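Local coordinates for Exo-poly-alpha-D-galacturonosidase (Thermotoga maritima, PDB 3JUR), which probably hydrolyses polygalacturonate, as a hyperthermoactive exopolygalacturonase of glycoside hydrolase family 28 that assembles as a tetramer, at residues D[239-244]-D[249-254]; D[303-308]-D[328-333]. All coordinates share one frame; numbering follows the deposited sequence.

Both contacts are buried in the right-handed parallel beta-helix of the chain, with centres about 19 Å apart and no touch between them. Interaction 1 lies about 6 Å from the centre of the chain and joins a loop to strand 249-252 across the interior of the beta-helix; its chemistry is purely apolar. Interaction 2, about 14 Å from that centre, ties the loop after strand 299-301 to the end of strand 327-329 and the residues that follow it, and mixes a CA-H...O contact, a methionine sulfur and a bound water. The two share no strand, but D261, backbone-bonded to G240 of interaction 1, forms a salt bridge with K329 of interaction 2; both probably border the active site.

Interaction 1: residues D[239-244]-D[249-254]; sequences DGIDPE and MLIEKC
Loop 239-244 passes opposite strand 249-252 in the reverse direction, I241 facing I251 and P243 facing M249 with CA atoms 8.8 and 8.2 Å apart; no backbone hydrogen bond spans this gap, which side chains fill. I241 and I251 meet tip to tip, I241 CD1 lying 3.7 Å from I251 CG2. In I241, chi1 of -56° sets CG1 beside the backbone N and turns CG2 to the far side of it, where CG2 touches two partners, the methyl M249 CE at 3.7 Å and I251 CD1 at 3.9 Å. M249 runs out fully extended and crosses the P243 ring at about a right angle. M249 SD sits 3.7 Å from P243 CB, and M249 CE 3.7 Å from P243 CG. I251 CD1 approaches that same ring carbon, P243 CG, at 4.2 Å. I226 of strand 224-233 borders I241 and M249, and V285 of strand 280-291 borders I251. Just after the family's Asn-Xaa-Asp signature, ending at D239 in the probable active site, this loop turns I241 and P243 inward. Four apolar groups make this interior packing of the beta-helix: it depends on close fit and exclusion of water, with no hydrogen bond to set its direction.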
ATOM      1  N   ASP D 239      13.019  11.758 -34.895  1.00 25.88           N
ATOM      2  CA  ASP D 239      11.812  12.221 -34.218  1.00 25.95           C
ATOM      3  C   ASP D 239      10.608  11.902 -35.099  1.00 26.06           C
ATOM      4  O   ASP D 239      10.690  12.001 -36.327  1.00 26.18           O
ATOM      5  CB  ASP D 239      11.853  13.739 -33.992  1.00 26.46           C
ATOM      6  CG  ASP D 239      13.006  14.200 -33.094  1.00 27.73           C
ATOM      7  OD1 ASP D 239      13.940  13.422 -32.814  1.00 29.36           O
ATOM      8  OD2 ASP D 239      12.969  15.375 -32.672  1.00 27.61           O
ATOM      9  N   GLY D 240       9.482  11.548 -34.481  1.00 25.81           N
ATOM     10  CA  GLY D 240       8.263  11.225 -35.228  1.00 25.27           C
ATOM     11  C   GLY D 240       7.586  12.478 -35.749  1.00 25.19           C
ATOM     12  O   GLY D 240       7.557  12.733 -36.958  1.00 25.23           O
ATOM     13  N   ILE D 241       7.037  13.265 -34.830  1.00 25.09           N
ATOM     14  CA  ILE D 241       6.377  14.516 -35.175  1.00 24.90           C
ATOM     15  C   ILE D 241       6.904  15.651 -34.291  1.00 25.18           C
ATOM     16  O   ILE D 241       6.850  15.558 -33.050  1.00 24.71           O
ATOM     17  CB  ILE D 241       4.833  14.418 -35.059  1.00 24.98           C
ATOM     18  CG1 ILE D 241       4.292  13.267 -35.923  1.00 24.94           C
ATOM     19  CG2 ILE D 241       4.189  15.748 -35.462  1.00 24.69           C
ATOM     20  CD1 ILE D 241       2.830  12.938 -35.681  1.00 25.19           C
ATOM     21  N   ASP D 242       7.395  16.708 -34.952  1.00 24.75           N
ATOM     22  CA  ASP D 242       7.953  17.897 -34.308  1.00 25.07           C
ATOM     23  C   ASP D 242       7.169  19.174 -34.619  1.00 25.12           C
ATOM     24  O   ASP D 242       7.567  19.932 -35.504  1.00 25.64           O
ATOM     25  CB  ASP D 242       9.391  18.128 -34.768  1.00 25.01           C
ATOM     26  CG  ASP D 242      10.281  16.953 -34.510  1.00 25.65           C
ATOM     27  OD1 ASP D 242      11.115  17.063 -33.585  1.00 26.16           O
ATOM     28  OD2 ASP D 242      10.154  15.932 -35.228  1.00 26.75           O
ATOM     29  N   PRO D 243       6.056  19.424 -33.905  1.00 25.21           N
ATOM     30  CA  PRO D 243       5.364  20.699 -34.117  1.00 24.94           C
ATOM     31  C   PRO D 243       6.224  21.860 -33.603  1.00 25.03           C
ATOM     32  O   PRO D 243       6.468  21.963 -32.384  1.00 24.93           O
ATOM     33  CB  PRO D 243       4.095  20.562 -33.255  1.00 24.63           C
ATOM     34  CG  PRO D 243       3.964  19.103 -32.973  1.00 25.21           C
ATOM     35  CD  PRO D 243       5.363  18.581 -32.918  1.00 24.85           C
ATOM     36  N   GLU D 244       6.679  22.715 -34.519  1.00 24.61           N
ATOM     37  CA  GLU D 244       7.571  23.814 -34.168  1.00 24.52           C
ATOM     38  C   GLU D 244       6.962  25.184 -34.474  1.00 24.53           C
ATOM     39  O   GLU D 244       6.761  25.532 -35.639  1.00 24.77           O
ATOM     40  CB  GLU D 244       8.943  23.644 -34.843  1.00 24.55           C
ATOM     41  CG  GLU D 244       9.971  24.662 -34.372  1.00 24.11           C
ATOM     42  CD  GLU D 244      11.413  24.218 -34.537  1.00 26.38           C
ATOM     43  OE1 GLU D 244      12.262  24.791 -33.819  1.00 27.77           O
ATOM     44  OE2 GLU D 244      11.714  23.316 -35.367  1.00 26.31           O
ATOM     45  N   MET D 249      -3.253  22.320 -33.533  1.00 23.92           N
ATOM     46  CA  MET D 249      -2.831  21.092 -34.168  1.00 23.88           C
ATOM     47  C   MET D 249      -3.435  19.900 -33.449  1.00 23.51           C
ATOM     48  O   MET D 249      -3.549  19.894 -32.213  1.00 23.77           O
ATOM     49  CB  MET D 249      -1.304  21.001 -34.176  1.00 24.07           C
ATOM     50  CG  MET D 249      -0.737  19.761 -34.843  1.00 26.05           C
ATOM     51  SD  MET D 249       1.021  19.966 -35.179  1.00 29.13           S
ATOM     52  CE  MET D 249       1.478  18.304 -35.604  1.00 31.20           C
ATOM     53  N   LEU D 250      -3.821  18.900 -34.238  1.00 22.98           N
ATOM     54  CA  LEU D 250      -4.314  17.631 -33.724  1.00 22.62           C
ATOM     55  C   LEU D 250      -3.452  16.490 -34.236  1.00 22.59           C
ATOM     56  O   LEU D 250      -3.165  16.400 -35.430  1.00 23.29           O
ATOM     57  CB  LEU D 250      -5.781  17.418 -34.127  1.00 22.48           C
ATOM     58  CG  LEU D 250      -6.414  16.048 -33.874  1.00 21.64           C
ATOM     59  CD1 LEU D 250      -6.473  15.718 -32.368  1.00 20.85           C
ATOM     60  CD2 LEU D 250      -7.801  15.985 -34.512  1.00 21.41           C
ATOM     61  N   ILE D 251      -3.017  15.642 -33.316  1.00 22.34           N
ATOM     62  CA  ILE D 251      -2.294  14.412 -33.642  1.00 22.23           C
ATOM     63  C   ILE D 251      -3.071  13.295 -32.961  1.00 22.15           C
ATOM     64  O   ILE D 251      -3.140  13.246 -31.730  1.00 21.35           O
ATOM     65  CB  ILE D 251      -0.835  14.414 -33.104  1.00 22.09           C
ATOM     66  CG1 ILE D 251      -0.040  15.605 -33.658  1.00 22.38           C
ATOM     67  CG2 ILE D 251      -0.149  13.084 -33.431  1.00 21.89           C
ATOM     68  CD1 ILE D 251       1.264  15.921 -32.895  1.00 22.21           C
ATOM     69  N   GLU D 252      -3.668  12.416 -33.762  1.00 22.19           N
ATOM     70  CA  GLU D 252      -4.546  11.383 -33.220  1.00 22.44           C
ATOM     71  C   GLU D 252      -4.455  10.074 -33.989  1.00 22.87           C
ATOM     72  O   GLU D 252      -4.162  10.067 -35.190  1.00 22.45           O
ATOM     73  CB  GLU D 252      -6.001  11.886 -33.148  1.00 22.47           C
ATOM     74  CG  GLU D 252      -6.701  12.092 -34.497  1.00 22.72           C
ATOM     75  CD  GLU D 252      -8.199  12.371 -34.355  1.00 24.94           C
ATOM     76  OE1 GLU D 252      -8.687  12.520 -33.206  1.00 25.29           O
ATOM     77  OE2 GLU D 252      -8.896  12.432 -35.396  1.00 24.99           O
ATOM     78  N   LYS D 253      -4.685   8.969 -33.283  1.00 23.54           N
ATOM     79  CA  LYS D 253      -4.776   7.633 -33.887  1.00 24.53           C
ATOM     80  C   LYS D 253      -3.523   7.200 -34.658  1.00 24.50           C
ATOM     81  O   LYS D 253      -3.603   6.357 -35.551  1.00 25.13           O
ATOM     82  CB  LYS D 253      -6.033   7.538 -34.774  1.00 25.27           C
ATOM     83  CG  LYS D 253      -7.334   7.301 -34.011  1.00 27.56           C
ATOM     84  CD  LYS D 253      -7.601   5.802 -33.859  1.00 31.80           C
ATOM     85  CE  LYS D 253      -8.219   5.462 -32.497  1.00 34.35           C
ATOM     86  NZ  LYS D 253      -9.684   5.746 -32.454  1.00 34.60           N
ATOM     87  N   CYS D 254      -2.371   7.772 -34.312  1.00 24.31           N
ATOM     88  CA  CYS D 254      -1.105   7.428 -34.970  1.00 24.44           C
ATOM     89  C   CYS D 254      -0.334   6.321 -34.235  1.00 24.91           C
ATOM     90  O   CYS D 254      -0.512   6.119 -33.027  1.00 24.98           O
ATOM     91  CB  CYS D 254      -0.215   8.671 -35.124  1.00 24.08           C
ATOM     92  SG  CYS D 254      -0.953  10.035 -36.079  1.00 23.36           S
TER

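Interaction 2: residues D[303-308]-D[328-333]; sequences SEMSGG and LKTNSR
S303 and K329 bring the two backbones together, their CA atoms 4.7 Å apart, without a direct hydrogen bond across the contact. Instead S303 CA points its hydrogen at K329 O, a CA-H...O contact of 3.2 Å that is nearly straight (166° at the hydrogen); a cis peptide bond precedes S303. Alongside it, S303 CB rests 4.0 Å from K329 CB. M305 folds back at chi2 and chi3 and crosses T330 at about a right angle, M305 SD 3.2 Å from T330 OG1 and M305 CE 3.5 Å from the same oxygen. In T330, chi1 of -174° swings OG1 away from its own N, and OG1 gives a weak hydrogen bond to N331 O. Cut back to an alanine, position M305 would probably open a gap between the T330 hydroxyl and M338 and lose the SD contact with T330 OG1. A water accepting from S303 N at 3.0 Å and donating to E304 OE1 at 3.2 Å reaches K329 NZ only weakly; the lysine's salt bridge is to D261. K329 ends an Arg-Leu-Lys sequence matching the family's Arg-Ile-Lys signature, and D261 lies in its Asp-Asp pair, consistent with a place at the active site. An Asx turn at N331 and a type I turn from M305 to G308 shape the loops. E304 forms salt bridges with K266 and R269. M338 of strand 337-349 packs on both M305 and T330, V373 of strand 372-379 on T330, and V300 of strand 299-301 on K329, seating the loops at the ends of successive beta-helix strands.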
ATOM      1  N   SER D 303      14.075  20.449 -26.644  1.00 22.83           N
ATOM      2  CA  SER D 303      14.666  21.519 -25.827  1.00 22.51           C
ATOM      3  C   SER D 303      14.584  22.887 -26.499  1.00 22.64           C
ATOM      4  O   SER D 303      14.826  23.916 -25.867  1.00 22.31           O
ATOM      5  CB  SER D 303      16.128  21.206 -25.540  1.00 22.10           C
ATOM      6  OG  SER D 303      16.924  21.432 -26.697  1.00 22.70           O
ATOM      7  N   GLU D 304      14.266  22.887 -27.789  1.00 22.77           N
ATOM      8  CA  GLU D 304      14.140  24.128 -28.532  1.00 23.03           C
ATOM      9  C   GLU D 304      12.749  24.702 -28.272  1.00 23.04           C
ATOM     10  O   GLU D 304      11.841  24.531 -29.071  1.00 22.90           O
ATOM     11  CB  GLU D 304      14.381  23.899 -30.025  1.00 23.07           C
ATOM     12  CG  GLU D 304      15.731  23.240 -30.352  1.00 23.56           C
ATOM     13  CD  GLU D 304      15.645  21.726 -30.532  1.00 24.10           C
ATOM     14  OE1 GLU D 304      14.797  21.072 -29.885  1.00 25.00           O
ATOM     15  OE2 GLU D 304      16.430  21.185 -31.332  1.00 24.85           O
ATOM     16  N   MET D 305      12.599  25.381 -27.138  1.00 22.74           N
ATOM     17  CA  MET D 305      11.314  25.946 -26.745  1.00 22.82           C
ATOM     18  C   MET D 305      11.438  27.443 -26.436  1.00 22.65           C
ATOM     19  O   MET D 305      10.633  28.001 -25.681  1.00 22.45           O
ATOM     20  CB  MET D 305      10.716  25.167 -25.554  1.00 22.95           C
ATOM     21  CG  MET D 305      11.719  24.769 -24.461  1.00 23.37           C
ATOM     22  SD  MET D 305      12.729  26.145 -23.867  1.00 22.23           S
ATOM     23  CE  MET D 305      11.604  26.863 -22.677  1.00 20.56           C
ATOM     24  N   SER D 306      12.439  28.087 -27.040  1.00 22.31           N
ATOM     25  CA  SER D 306      12.755  29.495 -26.766  1.00 22.49           C
ATOM     26  C   SER D 306      11.632  30.467 -27.142  1.00 22.41           C
ATOM     27  O   SER D 306      11.587  31.588 -26.644  1.00 22.29           O
ATOM     28  CB  SER D 306      14.048  29.901 -27.479  1.00 22.70           C
ATOM     29  OG  SER D 306      15.144  29.136 -27.004  1.00 23.05           O
ATOM     30  N   GLY D 307      10.743  30.038 -28.034  1.00 22.53           N
ATOM     31  CA  GLY D 307       9.580  30.836 -28.413  1.00 22.71           C
ATOM     32  C   GLY D 307       8.408  30.635 -27.469  1.00 23.01           C
ATOM     33  O   GLY D 307       7.421  31.371 -27.532  1.00 23.15           O
ATOM     34  N   GLY D 308       8.523  29.644 -26.586  1.00 23.15           N
ATOM     35  CA  GLY D 308       7.452  29.289 -25.661  1.00 23.57           C
ATOM     36  C   GLY D 308       6.666  28.077 -26.135  1.00 24.03           C
ATOM     37  O   GLY D 308       6.543  27.832 -27.339  1.00 24.18           O
ATOM     38  N   LEU D 328      10.083  17.059 -20.318  1.00 22.63           N
ATOM     39  CA  LEU D 328      10.316  18.485 -20.577  1.00 22.42           C
ATOM     40  C   LEU D 328      11.817  18.799 -20.459  1.00 22.48           C
ATOM     41  O   LEU D 328      12.448  18.487 -19.442  1.00 21.88           O
ATOM     42  CB  LEU D 328       9.480  19.375 -19.641  1.00 22.25           C
ATOM     43  CG  LEU D 328       7.969  19.535 -19.908  1.00 22.50           C
ATOM     44  CD1 LEU D 328       7.188  18.238 -19.711  1.00 22.11           C
ATOM     45  CD2 LEU D 328       7.372  20.623 -19.039  1.00 22.13           C
ATOM     46  N   LYS D 329      12.380  19.383 -21.522  1.00 22.38           N
ATOM     47  CA  LYS D 329      13.814  19.688 -21.606  1.00 22.27           C
ATOM     48  C   LYS D 329      14.036  21.160 -21.926  1.00 21.89           C
ATOM     49  O   LYS D 329      13.430  21.695 -22.858  1.00 21.78           O
ATOM     50  CB  LYS D 329      14.496  18.911 -22.741  1.00 22.75           C
ATOM     51  CG  LYS D 329      14.066  17.491 -22.949  1.00 24.24           C
ATOM     52  CD  LYS D 329      14.882  16.838 -24.059  1.00 25.77           C
ATOM     53  CE  LYS D 329      14.258  17.066 -25.433  1.00 26.13           C
ATOM     54  NZ  LYS D 329      14.889  16.186 -26.465  1.00 24.93           N
ATOM     55  N   THR D 330      14.940  21.794 -21.184  1.00 21.17           N
ATOM     56  CA  THR D 330      15.344  23.174 -21.434  1.00 20.52           C
ATOM     57  C   THR D 330      16.636  23.463 -20.666  1.00 20.45           C
ATOM     58  O   THR D 330      17.124  22.605 -19.927  1.00 20.27           O
ATOM     59  CB  THR D 330      14.241  24.179 -21.028  1.00 20.50           C
ATOM     60  OG1 THR D 330      14.625  25.508 -21.411  1.00 20.77           O
ATOM     61  CG2 THR D 330      13.981  24.121 -19.510  1.00 20.05           C
ATOM     62  N   ASN D 331      17.189  24.658 -20.856  1.00 19.98           N
ATOM     63  CA  ASN D 331      18.326  25.135 -20.069  1.00 20.04           C
ATOM     64  C   ASN D 331      18.372  26.664 -20.065  1.00 20.24           C
ATOM     65  O   ASN D 331      17.528  27.308 -20.695  1.00 20.18           O
ATOM     66  CB  ASN D 331      19.647  24.535 -20.569  1.00 19.84           C
ATOM     67  CG  ASN D 331      19.946  24.883 -22.026  1.00 19.59           C
ATOM     68  OD1 ASN D 331      19.655  25.987 -22.491  1.00 19.78           O
ATOM     69  ND2 ASN D 331      20.545  23.943 -22.743  1.00 18.24           N
ATOM     70  N   SER D 332      19.352  27.244 -19.367  1.00 20.49           N
ATOM     71  CA  SER D 332      19.427  28.702 -19.233  1.00 20.86           C
ATOM     72  C   SER D 332      20.007  29.454 -20.451  1.00 21.30           C
ATOM     73  O   SER D 332      20.191  30.672 -20.393  1.00 21.44           O
ATOM     74  CB  SER D 332      20.129  29.108 -17.926  1.00 21.00           C
ATOM     75  OG  SER D 332      21.434  28.561 -17.841  1.00 21.20           O
ATOM     76  N   ARG D 333      20.287  28.746 -21.545  1.00 21.55           N
ATOM     77  CA  ARG D 333      20.559  29.417 -22.825  1.00 22.39           C
ATOM     78  C   ARG D 333      19.252  29.682 -23.579  1.00 22.28           C
ATOM     79  O   ARG D 333      19.232  30.510 -24.488  1.00 22.42           O
ATOM     80  CB  ARG D 333      21.484  28.596 -23.743  1.00 22.69           C
ATOM     81  CG  ARG D 333      22.531  27.749 -23.052  1.00 24.68           C
ATOM     82  CD  ARG D 333      23.928  28.280 -23.247  1.00 27.57           C
ATOM     83  NE  ARG D 333      24.511  27.853 -24.514  1.00 30.47           N
ATOM     84  CZ  ARG D 333      25.803  27.583 -24.697  1.00 31.51           C
ATOM     85  NH1 ARG D 333      26.662  27.667 -23.688  1.00 31.41           N
ATOM     86  NH2 ARG D 333      26.236  27.213 -25.896  1.00 31.74           N
TER
HETATM   87  O   HOH W   1      16.257  18.906 -28.068  1.00 29.02           O